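Local coordinates for mandelate racemase/muconate lactonizing enzyme, C-terminal domain protein (Paracoccus denitrificans, PDB 4DWD) that binds divalent metal ions and probably acts as a hydro-lyase of the enolase superfamily, at residues W221-V226 and A247-Y252; G264-Q269 and H291-V296. All coordinates share one frame; numbering follows the deposited sequence. Where two conformers were deposited one is given.

Interaction 1. Residues W221-V226 and A247-Y252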
loop_
_atom_site.group_PDB
_atom_site.type_symbol
_atom_site.label_atom_id
_atom_site.label_comp_id
_atom_site.label_asym_id
_atom_site.label_seq_id
_atom_site.Cartn_x
_atom_site.Cartn_y
_atom_site.Cartn_z
ATOM N N TRP B 221 5.817 -9.749 26.705
ATOM C CA TRP B 221 5.991 -8.547 25.893
ATOM C C TRP B 221 7.418 -8.124 25.841
ATOM O O TRP B 221 8.232 -8.546 26.676
ATOM C CB TRP B 221 5.055 -7.399 26.310
ATOM C CG TRP B 221 5.436 -6.558 27.494
ATOM C CD1 TRP B 221 6.074 -5.320 27.478
ATOM C CD2 TRP B 221 5.165 -6.842 28.899
ATOM N NE1 TRP B 221 6.198 -4.818 28.753
ATOM C CE2 TRP B 221 5.662 -5.692 29.655
ATOM C CE3 TRP B 221 4.550 -7.886 29.583
ATOM C CZ2 TRP B 221 5.563 -5.627 31.042
ATOM C CZ3 TRP B 221 4.456 -7.804 30.979
ATOM C CH2 TRP B 221 4.951 -6.702 31.686
ATOM N N PHE B 222 7.714 -7.277 24.859
ATOM C CA PHE B 222 9.080 -6.874 24.492
ATOM C C PHE B 222 9.044 -5.376 24.250
ATOM O O PHE B 222 8.531 -4.920 23.231
ATOM C CB PHE B 222 9.470 -7.649 23.226
ATOM C CG PHE B 222 10.905 -7.490 22.754
ATOM C CD1 PHE B 222 11.960 -7.092 23.599
ATOM C CD2 PHE B 222 11.214 -7.836 21.435
ATOM C CE1 PHE B 222 13.273 -7.018 23.110
ATOM C CE2 PHE B 222 12.517 -7.750 20.950
ATOM C CZ PHE B 222 13.548 -7.351 21.780
ATOM N N GLU B 223 9.550 -4.616 25.221
ATOM C CA GLU B 223 9.393 -3.172 25.244
ATOM C C GLU B 223 10.583 -2.455 24.617
ATOM O O GLU B 223 11.737 -2.798 24.887
ATOM C CB GLU B 223 9.182 -2.729 26.700
ATOM C CG GLU B 223 8.863 -1.260 26.904
ATOM C CD GLU B 223 8.279 -0.972 28.277
ATOM O OE1 GLU B 223 7.723 -1.900 28.908
ATOM O OE2 GLU B 223 8.346 0.202 28.704
ATOM N N GLU B 224 10.275 -1.452 23.788
ATOM C CA GLU B 224 11.273 -0.540 23.213
ATOM C C GLU B 224 12.511 -1.254 22.635
ATOM O O GLU B 224 13.651 -0.939 22.985
ATOM C CB GLU B 224 11.671 0.537 24.237
ATOM C CG GLU B 224 10.528 1.453 24.666
ATOM C CD GLU B 224 10.338 2.665 23.761
ATOM O OE1 GLU B 224 11.294 3.074 23.058
ATOM O OE2 GLU B 224 9.237 3.243 23.768
ATOM N N PRO B 225 12.297 -2.205 21.699
ATOM C CA PRO B 225 13.461 -2.941 21.178
ATOM C C PRO B 225 14.494 -2.096 20.407
ATOM O O PRO B 225 15.699 -2.353 20.525
ATOM C CB PRO B 225 12.830 -4.001 20.249
ATOM C CG PRO B 225 11.442 -3.504 19.960
ATOM C CD PRO B 225 11.021 -2.767 21.204
ATOM N N VAL B 226 14.028 -1.131 19.609
ATOM C CA VAL B 226 14.924 -0.311 18.778
ATOM C C VAL B 226 14.909 1.136 19.262
ATOM O O VAL B 226 14.113 1.489 20.137
ATOM C CB VAL B 226 14.559 -0.413 17.271
ATOM C CG1 VAL B 226 14.607 -1.872 16.832
ATOM C CG2 VAL B 226 13.187 0.209 16.967
ATOM N N ALA B 247 5.766 0.125 22.866
ATOM C CA ALA B 247 6.517 1.369 22.810
ATOM C C ALA B 247 5.575 2.463 23.245
ATOM O O ALA B 247 4.426 2.189 23.578
ATOM C CB ALA B 247 7.023 1.632 21.387
ATOM N N GLY B 248 6.053 3.697 23.234
ATOM C CA GLY B 248 5.219 4.833 23.604
ATOM C C GLY B 248 5.731 5.631 24.782
ATOM O O GLY B 248 5.306 6.760 24.996
ATOM N N GLU B 249 6.656 5.085 25.549
ATOM C CA GLU B 249 7.119 5.816 26.729
ATOM C C GLU B 249 7.857 7.091 26.333
ATOM O O GLU B 249 7.908 8.015 27.109
ATOM C CB GLU B 249 7.984 4.948 27.636
ATOM C CG GLU B 249 9.267 4.462 27.009
ATOM C CD GLU B 249 10.382 4.346 28.024
ATOM O OE1 GLU B 249 11.495 4.838 27.749
ATOM O OE2 GLU B 249 10.139 3.763 29.099
ATOM N N GLN B 250 8.449 7.099 25.141
ATOM C CA GLN B 250 9.112 8.291 24.586
ATOM C C GLN B 250 8.295 8.869 23.434
ATOM O O GLN B 250 8.857 9.373 22.456
ATOM C CB GLN B 250 10.523 7.964 24.119
ATOM C CG GLN B 250 11.434 7.507 25.249
ATOM C CD GLN B 250 12.853 7.283 24.769
ATOM O OE1 GLN B 250 13.597 8.230 24.511
ATOM N NE2 GLN B 250 13.240 6.020 24.641
ATOM N N THR B 251 6.970 8.772 23.554
ATOM C CA THR B 251 6.035 9.413 22.639
ATOM C C THR B 251 5.233 10.447 23.432
ATOM O O THR B 251 4.699 10.124 24.496
ATOM C CB THR B 251 5.115 8.359 22.000
ATOM O OG1 THR B 251 5.914 7.395 21.314
ATOM C CG2 THR B 251 4.153 8.996 21.009
ATOM N N TYR B 252 5.138 11.681 22.918
ATOM C CA TYR B 252 4.738 12.815 23.751
ATOM C C TYR B 252 3.523 13.584 23.274
ATOM O O TYR B 252 3.120 14.528 23.930
ATOM C CB TYR B 252 5.917 13.787 23.949
ATOM C CG TYR B 252 7.173 13.120 24.482
ATOM C CD1 TYR B 252 7.345 12.910 25.854
ATOM C CD2 TYR B 252 8.190 12.706 23.614
ATOM C CE1 TYR B 252 8.487 12.312 26.351
ATOM C CE2 TYR B 252 9.356 12.113 24.101
ATOM C CZ TYR B 252 9.498 11.923 25.472
ATOM O OH TYR B 252 10.621 11.313 26.004
HETATM O O HOH W 1 7.359 1.978 26.026
#
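Glu224 reaches across to the turn that follows strand 244-246, its chain bent at chi2 (-87°) so that the carboxylate rests beside Ala247, Gly248 and Glu249. Its OE2 takes the N-H of Gly248 nearly along the C-O axis, a long and bent bond (Gly248 N to Glu224 OE2 3.3 Å, 138° at the hydrogen). Glu224 OE2 also lies 3.5 Å from Glu249 CG, so the methylene of one acid packs against the carboxylate of the other. A water that accepts from Glu249 N can also donate to Glu224 OE2, though others compete for its protons. Glu224 and Glu249 were each modelled in two conformers; Asn200 holds Glu224 OE1, and Lys84 of a second subunit pairs with Glu249 OE1. Glu223 approaches differently: its chain crosses that of Glu249 at about a right angle, the carboxylate planes 75° apart and the two OE2 atoms 4.0 Å from each other. Glu223 OE1 offers its anti lone pair to Trp221 NE1 at 3.3 Å, in the indole plane, and forms a salt bridge with Lys160. An alanine here removes the carboxylate, and would probably leave Lys160 and the indole N-H without their common acceptor and weaken the hold on a metal. Glu223, Glu249 and Asp197 bind calcium in a crystal structure of this protein; with no ion there in this chain, the like charges probably rely partly on the lysines.

Interaction 2. Residues G264-Q269 and H291-V296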
loop_
_atom_site.group_PDB
_atom_site.type_symbol
_atom_site.label_atom_id
_atom_site.label_comp_id
_atom_site.label_asym_id
_atom_site.label_seq_id
_atom_site.Cartn_x
_atom_site.Cartn_y
_atom_site.Cartn_z
ATOM N N GLY B 264 2.435 0.019 13.300
ATOM C CA GLY B 264 2.273 -1.414 13.566
ATOM C C GLY B 264 2.325 -1.830 15.020
ATOM O O GLY B 264 2.121 -2.988 15.326
ATOM N N VAL B 265 2.585 -0.889 15.919
ATOM C CA VAL B 265 2.665 -1.188 17.358
ATOM C C VAL B 265 1.257 -1.441 17.939
ATOM O O VAL B 265 0.317 -0.660 17.698
ATOM C CB VAL B 265 3.422 -0.067 18.103
ATOM C CG1 VAL B 265 3.372 -0.292 19.607
ATOM C CG2 VAL B 265 4.869 0.003 17.593
ATOM N N ARG B 266 1.111 -2.531 18.708
ATOM C CA ARG B 266 -0.202 -2.931 19.209
ATOM C C ARG B 266 -0.300 -2.883 20.736
ATOM O O ARG B 266 -1.271 -3.338 21.305
ATOM C CB ARG B 266 -0.578 -4.326 18.679
ATOM C CG ARG B 266 -0.620 -4.405 17.156
ATOM C CD ARG B 266 -1.735 -3.547 16.604
ATOM N NE ARG B 266 -1.671 -3.421 15.145
ATOM C CZ ARG B 266 -1.351 -2.313 14.480
ATOM N NH1 ARG B 266 -1.068 -1.179 15.136
ATOM N NH2 ARG B 266 -1.335 -2.347 13.156
HETATM N N MSE B 267 0.710 -2.307 21.384
HETATM C CA MSE B 267 0.677 -2.066 22.840
HETATM C C MSE B 267 1.407 -0.773 23.063
HETATM O O MSE B 267 2.615 -0.675 22.763
HETATM C CB MSE B 267 1.347 -3.238 23.584
HETATM C CG MSE B 267 1.405 -3.017 25.096
HETATM SE SE MSE B 267 2.109 -4.625 26.003
HETATM C CE MSE B 267 3.039 -3.736 27.473
ATOM N N VAL B 268 0.701 0.238 23.583
ATOM C CA VAL B 268 1.286 1.572 23.725
ATOM C C VAL B 268 1.364 1.980 25.197
ATOM O O VAL B 268 0.485 1.629 26.002
ATOM C CB VAL B 268 0.554 2.659 22.883
ATOM C CG1 VAL B 268 0.635 2.314 21.394
ATOM C CG2 VAL B 268 -0.894 2.854 23.356
ATOM N N GLN B 269 2.420 2.732 25.521
ATOM C CA GLN B 269 2.819 3.001 26.906
ATOM C C GLN B 269 3.222 4.460 27.162
ATOM O O GLN B 269 4.267 4.707 27.756
ATOM C CB GLN B 269 3.987 2.092 27.267
ATOM C CG GLN B 269 3.744 0.639 26.902
ATOM C CD GLN B 269 4.895 -0.212 27.343
ATOM O OE1 GLN B 269 5.882 -0.355 26.613
ATOM N NE2 GLN B 269 4.789 -0.775 28.541
ATOM N N HIS B 291 -8.399 1.980 17.949
ATOM C CA HIS B 291 -7.521 1.193 17.061
ATOM C C HIS B 291 -7.270 -0.238 17.478
ATOM O O HIS B 291 -6.562 -0.975 16.780
ATOM C CB HIS B 291 -6.181 1.912 16.879
ATOM C CG HIS B 291 -6.250 3.116 15.974
ATOM N ND1 HIS B 291 -6.097 3.027 14.629
ATOM C CD2 HIS B 291 -6.455 4.467 16.261
ATOM C CE1 HIS B 291 -6.199 4.258 14.089
ATOM N NE2 HIS B 291 -6.434 5.138 15.082
ATOM N N GLY B 292 -7.843 -0.659 18.608
ATOM C CA GLY B 292 -7.676 -2.041 19.069
ATOM C C GLY B 292 -6.270 -2.346 19.555
ATOM O O GLY B 292 -5.750 -3.422 19.305
ATOM N N VAL B 293 -5.649 -1.394 20.235
ATOM C CA VAL B 293 -4.321 -1.612 20.776
ATOM C C VAL B 293 -4.382 -1.594 22.299
ATOM O O VAL B 293 -5.223 -0.894 22.894
ATOM C CB VAL B 293 -3.264 -0.614 20.231
ATOM C CG1 VAL B 293 -3.296 -0.502 18.711
ATOM C CG2 VAL B 293 -3.387 0.736 20.857
ATOM N N GLU B 294 -3.489 -2.357 22.916
ATOM C CA GLU B 294 -3.373 -2.387 24.375
ATOM C C GLU B 294 -2.839 -1.066 24.918
ATOM O O GLU B 294 -2.024 -0.406 24.283
ATOM C CB GLU B 294 -2.443 -3.516 24.825
ATOM C CG GLU B 294 -2.979 -4.930 24.629
ATOM C CD GLU B 294 -1.953 -5.957 25.066
ATOM O OE1 GLU B 294 -1.825 -6.201 26.290
ATOM O OE2 GLU B 294 -1.258 -6.510 24.193
ATOM N N PHE B 295 -3.306 -0.696 26.103
ATOM C CA PHE B 295 -2.916 0.557 26.760
ATOM C C PHE B 295 -2.283 0.242 28.118
ATOM O O PHE B 295 -2.975 -0.178 29.052
ATOM C CB PHE B 295 -4.143 1.456 26.905
ATOM C CG PHE B 295 -3.829 2.840 27.362
ATOM C CD1 PHE B 295 -3.240 3.760 26.487
ATOM C CD2 PHE B 295 -4.135 3.238 28.660
ATOM C CE1 PHE B 295 -2.961 5.044 26.906
ATOM C CE2 PHE B 295 -3.865 4.535 29.084
ATOM C CZ PHE B 295 -3.272 5.435 28.200
ATOM N N VAL B 296 -0.960 0.378 28.205
ATOM C CA VAL B 296 -0.187 -0.090 29.362
ATOM C C VAL B 296 0.833 1.010 29.717
ATOM O O VAL B 296 1.984 0.952 29.310
ATOM C CB VAL B 296 0.529 -1.438 29.078
ATOM C CG1 VAL B 296 1.250 -1.951 30.327
ATOM C CG2 VAL B 296 -0.457 -2.492 28.556
HETATM O O HOH W 2 -1.906 -6.343 21.612
#
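Arg266, Val268 and Glu294 zip two short parallel strands together through their backbones. Glu294 N donates to Arg266 O, Val268 N to Glu294 O, and Val296 N to Val268 O, each at 2.9 Å; the last is almost straight (179° at the hydrogen), whereas Glu294 N meets Arg266 O from above the carbonyl plane. Side chains then alternate between the two faces of the sheet. On one face the selenomethionine Met267 lays its CG against Glu294 CB at 3.9 Å. Its chain runs extended as far as SE, CG anti to the backbone N (chi1 177°), and then bends at chi3 to bring Met267 CE onto the branch point of Val296, 3.8 Å from Val296 CB and touching both its methyls. On the other face Val268 CG2 touches two hydrocarbon partners, 4.1 Å from Val293 CG2 and 4.0 Å from Phe295 CD1. At the strands' start, Val293 CB sits over Arg266 O, and in the conformer described Arg266 CD rests on Val293 CG1. A water donates to both Arg266 O and Glu294 OE2, the latter at 2.7 Å, giving that carbonyl a second donor, while Glu294 OE1 is taken by Lys321 and Thr320. Gly264 O lies against one face of the Arg266 guanidinium, over its centre, and the group bonds to Ile261 O and to Glu236 of a third subunit. Gly264, with positive phi, ends helix 254-263 in a Schellman motif, and Gly292 turns the chain out of helix 277-291. That helix makes the crossover of a beta-alpha-beta unit in the barrel. Phe295 packs against it, on Met281, Cys284 and Ala285, Val268 meets helix 254-263 through Leu257 and Ile261, and Met267 and Glu294 lean on Thr244 of strand 244-246.

Going from the N terminus, interaction 1 comes first: the chain leaves strand 221-223, passes through helix 231-240 and strand 244-246, and closes a loop when 247-252 returns to 221-226. Helix 254-263 then carries it to 264-269, where a second loop opens, to be closed after helix 277-291 by 291-296. The two loops follow in series, neither nesting nor crossing. They nevertheless meet in space: Ala247 N probably bonds to Met267 O, joining the residue just past strand 244-246 to strand 267-268, and Trp221 packs against the end of Met267. Together they tie successive beta-alpha units round one arc of the barrel of the enolase C-terminal domain.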